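Local coordinates for protein DnaJ homolog dnj-2 (Caenorhabditis elegans, PDB 2QSA) that probably serves as a membrane-bound Hsp40-type co-chaperone of the DNAJC25 family, its J domain stimulating an Hsp70 partner, at residues L33-P46 with A58-L72. Numbering follows the deposited sequence. Where two conformers were deposited one is given.
Sequences LAKAYRALARKHHP and AEERFRVIATAYETL
The rings of Tyr37 and Tyr69 form an offset stack, their planes 2° from parallel and their centroids 4.2 Å apart. Ala41 CB lies on the opposite face of Tyr37, and Leu33 CG meets the edge of Tyr69 in its plane. With CG anti to the backbone N, Tyr37 reaches as a knob into the hole formed by Phe62, Ile65, Ala66 and Tyr69; Ile65 CG2 approaches its CD1 at 3.7 Å. One turn on, the edge of Phe62 faces backbone oxygens: its CE1 is 3.3 Å from Ala41 O, and His44 O also lies near the ring plane. The His44 ring is sandwiched between Lys43 CG and Arg61 CG, the latter making a CH-pi contact 12° off the normal. Bent beyond CG, the Arg61 chain carries its guanidinium to a salt bridge with Glu15. At the loop end, Pro46 CG packs on Glu59 CG at 3.6 Å. These contacts hold helix 30-43 against helix 52-73, whose segments run antiparallel (170°) with axes 9.4 Å apart, the helical hairpin of J domains; in the loop between them, His45 and Pro46 are the first two residues of the histidine-proline-aspartate motif. At the other end, Leu33 CD2 meets Leu72 CB at 3.7 Å, where Leu72 also touches helices 17-20 and 75-86.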
ATOM      1  N   LEU A  33      -6.750   6.998  -7.963  1.00 17.74           N
ATOM      2  CA  LEU A  33      -6.216   6.382  -6.727  1.00 17.56           C
ATOM      3  C   LEU A  33      -7.225   6.581  -5.592  1.00 17.18           C
ATOM      4  O   LEU A  33      -7.528   5.631  -4.855  1.00 17.21           O
ATOM      5  CB  LEU A  33      -4.872   7.019  -6.356  1.00 17.64           C
ATOM      6  CG  LEU A  33      -4.253   6.405  -5.086  1.00 16.87           C
ATOM      7  CD1 LEU A  33      -3.723   4.970  -5.387  1.00 17.66           C
ATOM      8  CD2 LEU A  33      -3.134   7.294  -4.594  1.00 17.46           C
ATOM      9  N   ALA A  34      -7.757   7.797  -5.468  1.00 16.65           N
ATOM     10  CA  ALA A  34      -8.680   8.073  -4.349  1.00 17.04           C
ATOM     11  C   ALA A  34      -9.974   7.235  -4.529  1.00 16.61           C
ATOM     12  O   ALA A  34     -10.531   6.676  -3.573  1.00 17.15           O
ATOM     13  CB  ALA A  34      -9.019   9.569  -4.265  1.00 16.43           C
ATOM     14  N   LYS A  35     -10.456   7.144  -5.768  1.00 17.12           N
ATOM     15  CA  LYS A  35     -11.699   6.406  -6.002  1.00 18.21           C
ATOM     16  C   LYS A  35     -11.514   4.920  -5.628  1.00 17.27           C
ATOM     17  O   LYS A  35     -12.397   4.287  -5.019  1.00 16.74           O
ATOM     18  CB  LYS A  35     -12.084   6.551  -7.479  1.00 18.85           C
ATOM     19  CG  LYS A  35     -13.364   5.814  -7.866  1.00 18.26           C
ATOM     20  CD  LYS A  35     -13.498   5.777  -9.419  1.00 21.90           C
ATOM     21  CE  LYS A  35     -14.798   5.161  -9.940  1.00 25.68           C
ATOM     22  NZ  LYS A  35     -16.020   5.778  -9.456  1.00 25.69           N
ATOM     23  N   ALA A  36     -10.347   4.392  -5.997  1.00 17.04           N
ATOM     24  CA  ALA A  36      -9.989   2.962  -5.764  1.00 17.69           C
ATOM     25  C   ALA A  36      -9.883   2.700  -4.248  1.00 17.76           C
ATOM     26  O   ALA A  36     -10.478   1.748  -3.734  1.00 18.43           O
ATOM     27  CB  ALA A  36      -8.695   2.610  -6.466  1.00 17.79           C
ATOM     28  N   TYR A  37      -9.176   3.592  -3.550  1.00 15.95           N
ATOM     29  CA  TYR A  37      -9.036   3.490  -2.111  1.00 16.00           C
ATOM     30  C   TYR A  37     -10.403   3.517  -1.457  1.00 16.63           C
ATOM     31  O   TYR A  37     -10.708   2.672  -0.611  1.00 17.27           O
ATOM     32  CB  TYR A  37      -8.133   4.587  -1.522  1.00 16.84           C
ATOM     33  CG  TYR A  37      -8.381   4.734  -0.023  1.00 16.17           C
ATOM     34  CD1 TYR A  37      -7.876   3.758   0.878  1.00 16.64           C
ATOM     35  CD2 TYR A  37      -9.141   5.804   0.490  1.00 14.82           C
ATOM     36  CE1 TYR A  37      -8.128   3.827   2.254  1.00 14.37           C
ATOM     37  CE2 TYR A  37      -9.369   5.923   1.880  1.00 15.97           C
ATOM     38  CZ  TYR A  37      -8.882   4.911   2.738  1.00 15.91           C
ATOM     39  OH  TYR A  37      -9.152   5.008   4.054  1.00 15.99           O
ATOM     40  N   ARG A  38     -11.228   4.498  -1.804  1.00 15.84           N
ATOM     41  CA  ARG A  38     -12.510   4.669  -1.089  1.00 16.55           C
ATOM     42  C   ARG A  38     -13.409   3.430  -1.266  1.00 16.82           C
ATOM     43  O   ARG A  38     -14.037   2.992  -0.298  1.00 18.09           O
ATOM     44  CB  ARG A  38     -13.242   5.953  -1.513  1.00 15.95           C
ATOM     45  CG  ARG A  38     -12.481   7.226  -1.088  1.00 14.87           C
ATOM     46  CD  ARG A  38     -12.940   8.490  -1.872  1.00 16.39           C
ATOM     47  NE  ARG A  38     -14.329   8.835  -1.518  1.00 17.05           N
ATOM     48  CZ  ARG A  38     -14.683   9.546  -0.443  1.00 15.21           C
ATOM     49  NH1 ARG A  38     -13.772  10.059   0.412  1.00 14.46           N
ATOM     50  NH2 ARG A  38     -15.980   9.733  -0.221  1.00 16.81           N
ATOM     51  N   ALA A  39     -13.417   2.859  -2.469  1.00 16.63           N
ATOM     52  CA  ALA A  39     -14.220   1.662  -2.755  1.00 17.47           C
ATOM     53  C   ALA A  39     -13.713   0.470  -1.970  1.00 17.00           C
ATOM     54  O   ALA A  39     -14.518  -0.276  -1.400  1.00 17.62           O
ATOM     55  CB  ALA A  39     -14.226   1.358  -4.252  1.00 18.34           C
ATOM     56  N   LEU A  40     -12.388   0.270  -1.965  1.00 16.84           N
ATOM     57  CA  LEU A  40     -11.818  -0.942  -1.286  1.00 16.83           C
ATOM     58  C   LEU A  40     -11.887  -0.787   0.232  1.00 17.78           C
ATOM     59  O   LEU A  40     -12.142  -1.774   0.935  1.00 18.43           O
ATOM     60  CB  LEU A  40     -10.387  -1.171  -1.721  1.00 17.57           C
ATOM     61  CG  LEU A  40     -10.342  -1.753  -3.136  1.00 17.63           C
ATOM     62  CD1 LEU A  40      -8.898  -1.683  -3.752  1.00 17.53           C
ATOM     63  CD2 LEU A  40     -10.930  -3.195  -3.138  1.00 21.15           C
ATOM     64  N   ALA A  41     -11.655   0.433   0.722  1.00 17.08           N
ATOM     65  CA  ALA A  41     -11.828   0.738   2.174  1.00 17.70           C
ATOM     66  C   ALA A  41     -13.256   0.447   2.626  1.00 18.57           C
ATOM     67  O   ALA A  41     -13.455  -0.188   3.670  1.00 18.39           O
ATOM     68  CB  ALA A  41     -11.452   2.193   2.489  1.00 16.43           C
ATOM     69  N   ARG A  42     -14.242   0.850   1.818  1.00 19.44           N
ATOM     70  CA  ARG A  42     -15.638   0.531   2.124  0.60 20.88           C
ATOM     71  C   ARG A  42     -15.854  -0.965   2.158  1.00 20.92           C
ATOM     72  O   ARG A  42     -16.483  -1.483   3.073  1.00 21.24           O
ATOM     73  CB  ARG A  42     -16.592   1.143   1.104  0.60 21.51           C
ATOM     74  CG  ARG A  42     -16.858   2.607   1.337  0.60 23.16           C
ATOM     75  CD  ARG A  42     -18.078   3.063   0.525  0.60 28.71           C
ATOM     76  NE  ARG A  42     -17.821   3.077  -0.922  0.60 31.39           N
ATOM     77  CZ  ARG A  42     -17.115   4.017  -1.558  0.60 32.26           C
ATOM     78  NH1 ARG A  42     -16.560   5.018  -0.879  0.60 34.93           N
ATOM     79  NH2 ARG A  42     -16.940   3.951  -2.872  0.60 29.31           N
ATOM     80  N   LYS A  43     -15.320  -1.661   1.159  1.00 20.00           N
ATOM     81  CA  LYS A  43     -15.486  -3.121   1.067  1.00 20.59           C
ATOM     82  C   LYS A  43     -14.915  -3.867   2.279  1.00 20.92           C
ATOM     83  O   LYS A  43     -15.485  -4.862   2.727  1.00 21.77           O
ATOM     84  CB  LYS A  43     -14.843  -3.631  -0.235  1.00 21.25           C
ATOM     85  CG  LYS A  43     -14.889  -5.159  -0.397  1.00 22.04           C
ATOM     86  CD  LYS A  43     -14.136  -5.611  -1.660  1.00 22.37           C
ATOM     87  CE  LYS A  43     -14.296  -7.153  -1.880  1.00 26.72           C
ATOM     88  NZ  LYS A  43     -13.190  -7.620  -2.744  1.00 33.91           N
ATOM     89  N   HIS A  44     -13.765  -3.408   2.774  1.00 20.32           N
ATOM     90  CA  HIS A  44     -13.060  -4.138   3.835  1.00 19.84           C
ATOM     91  C   HIS A  44     -13.272  -3.527   5.207  1.00 19.51           C
ATOM     92  O   HIS A  44     -12.599  -3.916   6.168  1.00 20.62           O
ATOM     93  CB  HIS A  44     -11.585  -4.267   3.481  1.00 19.84           C
ATOM     94  CG  HIS A  44     -11.363  -5.131   2.282  1.00 21.60           C
ATOM     95  ND1 HIS A  44     -11.577  -6.494   2.303  1.00 19.67           N
ATOM     96  CD2 HIS A  44     -10.999  -4.825   1.013  1.00 22.42           C
ATOM     97  CE1 HIS A  44     -11.354  -6.991   1.097  1.00 21.41           C
ATOM     98  NE2 HIS A  44     -10.963  -6.013   0.306  1.00 20.86           N
ATOM     99  N   HIS A  45     -14.199  -2.568   5.309  1.00 20.02           N
ATOM    100  CA  HIS A  45     -14.399  -1.893   6.587  1.00 20.14           C
ATOM    101  C   HIS A  45     -15.031  -2.886   7.576  1.00 21.42           C
ATOM    102  O   HIS A  45     -15.974  -3.609   7.213  1.00 22.50           O
ATOM    103  CB  HIS A  45     -15.328  -0.656   6.451  1.00 21.07           C
ATOM    104  CG  HIS A  45     -15.351   0.200   7.672  1.00 21.04           C
ATOM    105  ND1 HIS A  45     -14.729   1.430   7.733  1.00 25.39           N
ATOM    106  CD2 HIS A  45     -15.882  -0.019   8.898  1.00 22.59           C
ATOM    107  CE1 HIS A  45     -14.904   1.949   8.935  1.00 18.95           C
ATOM    108  NE2 HIS A  45     -15.597   1.089   9.661  1.00 27.71           N
ATOM    109  N   PRO A  46     -14.523  -2.947   8.816  1.00 22.08           N
ATOM    110  CA  PRO A  46     -15.149  -3.896   9.758  1.00 23.00           C
ATOM    111  C   PRO A  46     -16.619  -3.645  10.126  1.00 24.96           C
ATOM    112  O   PRO A  46     -17.270  -4.580  10.597  1.00 24.13           O
ATOM    113  CB  PRO A  46     -14.294  -3.767  11.018  1.00 22.89           C
ATOM    114  CG  PRO A  46     -13.696  -2.375  10.933  1.00 23.51           C
ATOM    115  CD  PRO A  46     -13.393  -2.220   9.445  1.00 21.75           C
ATOM    116  N   ALA A  58     -11.322  -8.295   8.851  1.00 20.42           N
ATOM    117  CA  ALA A  58     -11.592  -7.142   7.971  1.00 20.64           C
ATOM    118  C   ALA A  58     -10.600  -6.023   8.292  1.00 21.67           C
ATOM    119  O   ALA A  58      -9.999  -5.452   7.357  1.00 21.20           O
ATOM    120  CB  ALA A  58     -13.049  -6.653   8.131  1.00 21.46           C
ATOM    121  N   GLU A  59     -10.397  -5.740   9.589  1.00 20.76           N
ATOM    122  CA  GLU A  59      -9.406  -4.715  10.019  1.00 21.39           C
ATOM    123  C   GLU A  59      -8.002  -5.019   9.501  1.00 20.75           C
ATOM    124  O   GLU A  59      -7.280  -4.113   9.049  1.00 19.48           O
ATOM    125  CB  GLU A  59      -9.391  -4.539  11.546  1.00 21.81           C
ATOM    126  CG  GLU A  59     -10.650  -3.898  12.013  1.00 25.88           C
ATOM    127  CD  GLU A  59     -10.766  -3.769  13.521  1.00 35.21           C
ATOM    128  OE1 GLU A  59      -9.721  -3.579  14.187  1.00 34.76           O
ATOM    129  OE2 GLU A  59     -11.920  -3.853  14.021  1.00 36.52           O
ATOM    130  N   GLU A  60      -7.645  -6.293   9.554  1.00 20.21           N
ATOM    131  CA  GLU A  60      -6.358  -6.777   9.050  0.50 20.54           C
ATOM    132  C   GLU A  60      -6.196  -6.369   7.591  1.00 19.11           C
ATOM    133  O   GLU A  60      -5.174  -5.807   7.201  1.00 19.62           O
ATOM    134  CB  GLU A  60      -6.282  -8.306   9.131  0.50 20.81           C
ATOM    135  CG  GLU A  60      -5.789  -8.877  10.437  0.50 23.18           C
ATOM    136  CD  GLU A  60      -5.902 -10.410  10.487  0.50 23.15           C
ATOM    137  OE1 GLU A  60      -5.587 -11.103   9.474  0.50 28.11           O
ATOM    138  OE2 GLU A  60      -6.305 -10.926  11.554  0.50 25.86           O
ATOM    139  N   ARG A  61      -7.213  -6.629   6.778  1.00 17.98           N
ATOM    140  CA  ARG A  61      -7.053  -6.282   5.356  1.00 15.80           C
ATOM    141  C   ARG A  61      -7.127  -4.751   5.149  1.00 15.96           C
ATOM    142  O   ARG A  61      -6.386  -4.154   4.329  1.00 15.37           O
ATOM    143  CB  ARG A  61      -8.124  -6.969   4.525  1.00 17.43           C
ATOM    144  CG  ARG A  61      -7.975  -6.781   3.016  1.00 16.25           C
ATOM    145  CD  ARG A  61      -6.582  -7.317   2.541  1.00 15.96           C
ATOM    146  NE  ARG A  61      -6.352  -7.102   1.115  1.00 16.14           N
ATOM    147  CZ  ARG A  61      -5.119  -7.139   0.592  1.00 14.94           C
ATOM    148  NH1 ARG A  61      -4.083  -7.399   1.437  1.00 15.10           N
ATOM    149  NH2 ARG A  61      -4.877  -6.933  -0.709  1.00 14.55           N
ATOM    150  N   PHE A  62      -8.046  -4.138   5.877  1.00 16.17           N
ATOM    151  CA  PHE A  62      -8.223  -2.682   5.809  1.00 15.94           C
ATOM    152  C   PHE A  62      -6.886  -1.957   6.023  1.00 15.16           C
ATOM    153  O   PHE A  62      -6.581  -0.956   5.317  1.00 15.16           O
ATOM    154  CB  PHE A  62      -9.252  -2.231   6.853  1.00 16.38           C
ATOM    155  CG  PHE A  62      -9.679  -0.780   6.690  1.00 17.56           C
ATOM    156  CD1 PHE A  62     -10.858  -0.473   6.045  1.00 18.25           C
ATOM    157  CD2 PHE A  62      -8.874   0.264   7.151  1.00 18.76           C
ATOM    158  CE1 PHE A  62     -11.289   0.893   5.893  1.00 17.25           C
ATOM    159  CE2 PHE A  62      -9.264   1.624   7.008  1.00 19.55           C
ATOM    160  CZ  PHE A  62     -10.488   1.927   6.376  1.00 19.33           C
ATOM    161  N   ARG A  63      -6.091  -2.445   6.990  1.00 15.59           N
ATOM    162  CA  ARG A  63      -4.764  -1.876   7.237  1.00 16.87           C
ATOM    163  C   ARG A  63      -3.884  -1.861   5.992  1.00 16.24           C
ATOM    164  O   ARG A  63      -3.174  -0.894   5.744  1.00 15.15           O
ATOM    165  CB  ARG A  63      -4.054  -2.613   8.390  1.00 18.12           C
ATOM    166  CG  ARG A  63      -4.594  -2.194   9.768  1.00 22.57           C
ATOM    167  CD  ARG A  63      -3.668  -2.685  10.894  1.00 23.64           C
ATOM    168  NE  ARG A  63      -3.762  -4.135  11.135  1.00 32.53           N
ATOM    169  CZ  ARG A  63      -4.665  -4.711  11.939  1.00 35.01           C
ATOM    170  NH1 ARG A  63      -5.578  -3.975  12.556  1.00 35.23           N
ATOM    171  NH2 ARG A  63      -4.682  -6.032  12.098  1.00 36.69           N
ATOM    172  N   VAL A  64      -3.921  -2.941   5.221  1.00 14.82           N
ATOM    173  CA  VAL A  64      -3.116  -2.955   3.981  1.00 15.33           C
ATOM    174  C   VAL A  64      -3.629  -1.927   2.958  1.00 13.86           C
ATOM    175  O   VAL A  64      -2.823  -1.246   2.283  1.00 14.02           O
ATOM    176  CB  VAL A  64      -3.054  -4.375   3.385  1.00 14.11           C
ATOM    177  CG1 VAL A  64      -2.046  -4.389   2.221  1.00 15.00           C
ATOM    178  CG2 VAL A  64      -2.639  -5.380   4.520  1.00 16.96           C
ATOM    179  N   ILE A  65      -4.958  -1.889   2.771  1.00 13.91           N
ATOM    180  CA  ILE A  65      -5.591  -0.931   1.871  0.50 14.57           C
ATOM    181  C   ILE A  65      -5.137   0.495   2.241  1.00 14.01           C
ATOM    182  O   ILE A  65      -4.719   1.264   1.373  1.00 14.62           O
ATOM    183  CB  ILE A  65      -7.126  -1.076   1.904  0.50 13.64           C
ATOM    184  CG1 ILE A  65      -7.494  -2.433   1.266  0.50 13.20           C
ATOM    185  CG2 ILE A  65      -7.783   0.091   1.198  0.50 14.60           C
ATOM    186  CD1 ILE A  65      -8.737  -3.078   1.879  0.50 15.11           C
ATOM    187  N   ALA A  66      -5.190   0.821   3.531  1.00 14.00           N
ATOM    188  CA  ALA A  66      -4.839   2.174   4.002  1.00 14.88           C
ATOM    189  C   ALA A  66      -3.340   2.423   3.772  1.00 13.72           C
ATOM    190  O   ALA A  66      -2.968   3.538   3.359  1.00 15.37           O
ATOM    191  CB  ALA A  66      -5.197   2.309   5.446  1.00 15.44           C
ATOM    192  N   THR A  67      -2.477   1.439   4.055  1.00 14.11           N
ATOM    193  CA  THR A  67      -1.035   1.589   3.791  1.00 13.11           C
ATOM    194  C   THR A  67      -0.775   1.867   2.297  1.00 13.65           C
ATOM    195  O   THR A  67       0.033   2.747   1.968  1.00 13.88           O
ATOM    196  CB  THR A  67      -0.289   0.349   4.219  1.00 13.52           C
ATOM    197  OG1 THR A  67      -0.352   0.284   5.647  1.00 14.79           O
ATOM    198  CG2 THR A  67       1.161   0.426   3.832  1.00 14.79           C
ATOM    199  N   ALA A  68      -1.483   1.137   1.413  1.00 15.10           N
ATOM    200  CA  ALA A  68      -1.272   1.343  -0.036  1.00 14.24           C
ATOM    201  C   ALA A  68      -1.654   2.770  -0.393  1.00 13.26           C
ATOM    202  O   ALA A  68      -0.968   3.418  -1.170  1.00 13.00           O
ATOM    203  CB  ALA A  68      -2.106   0.349  -0.855  1.00 16.53           C
ATOM    204  N   TYR A  69      -2.750   3.257   0.168  1.00 13.42           N
ATOM    205  CA  TYR A  69      -3.194   4.617  -0.226  1.00 13.66           C
ATOM    206  C   TYR A  69      -2.219   5.663   0.314  1.00 15.56           C
ATOM    207  O   TYR A  69      -1.897   6.606  -0.402  1.00 14.45           O
ATOM    208  CB  TYR A  69      -4.594   4.864   0.303  1.00 14.21           C
ATOM    209  CG  TYR A  69      -5.213   6.160  -0.152  1.00 13.75           C
ATOM    210  CD1 TYR A  69      -5.266   6.503  -1.513  1.00 14.96           C
ATOM    211  CD2 TYR A  69      -5.847   7.012   0.757  1.00 13.72           C
ATOM    212  CE1 TYR A  69      -5.890   7.681  -1.978  1.00 13.97           C
ATOM    213  CE2 TYR A  69      -6.495   8.212   0.293  1.00 15.37           C
ATOM    214  CZ  TYR A  69      -6.504   8.534  -1.080  1.00 13.77           C
ATOM    215  OH  TYR A  69      -7.128   9.689  -1.532  1.00 15.55           O
ATOM    216  N   GLU A  70      -1.777   5.493   1.566  1.00 15.82           N
ATOM    217  CA  GLU A  70      -0.824   6.433   2.170  0.60 17.54           C
ATOM    218  C   GLU A  70       0.484   6.489   1.394  1.00 17.61           C
ATOM    219  O   GLU A  70       1.061   7.559   1.229  1.00 18.09           O
ATOM    220  CB  GLU A  70      -0.597   6.082   3.635  0.60 18.04           C
ATOM    221  CG  GLU A  70      -1.850   6.308   4.477  0.60 17.43           C
ATOM    222  CD  GLU A  70      -1.809   5.638   5.859  0.60 20.95           C
ATOM    223  OE1 GLU A  70      -0.764   5.023   6.189  0.60 27.94           O
ATOM    224  OE2 GLU A  70      -2.823   5.728   6.619  0.60 20.25           O
ATOM    225  N   THR A  71       0.936   5.335   0.905  1.00 15.10           N
ATOM    226  CA  THR A  71       2.183   5.254   0.146  1.00 15.93           C
ATOM    227  C   THR A  71       2.044   5.940  -1.206  1.00 16.01           C
ATOM    228  O   THR A  71       2.984   6.618  -1.644  1.00 17.08           O
ATOM    229  CB  THR A  71       2.527   3.782  -0.076  1.00 15.98           C
ATOM    230  OG1 THR A  71       2.705   3.172   1.232  1.00 16.91           O
ATOM    231  CG2 THR A  71       3.793   3.608  -0.957  1.00 15.86           C
ATOM    232  N   LEU A  72       0.887   5.772  -1.853  1.00 14.41           N
ATOM    233  CA  LEU A  72       0.770   6.231  -3.233  1.00 14.68           C
ATOM    234  C   LEU A  72       0.222   7.655  -3.337  1.00 15.64           C
ATOM    235  O   LEU A  72       0.423   8.316  -4.361  1.00 17.57           O
ATOM    236  CB  LEU A  72      -0.061   5.272  -4.071  1.00 14.37           C
ATOM    237  CG  LEU A  72       0.553   3.861  -4.188  1.00 13.60           C
ATOM    238  CD1 LEU A  72      -0.438   2.929  -4.915  1.00 17.27           C
ATOM    239  CD2 LEU A  72       1.892   3.968  -4.914  1.00 15.38           C
TER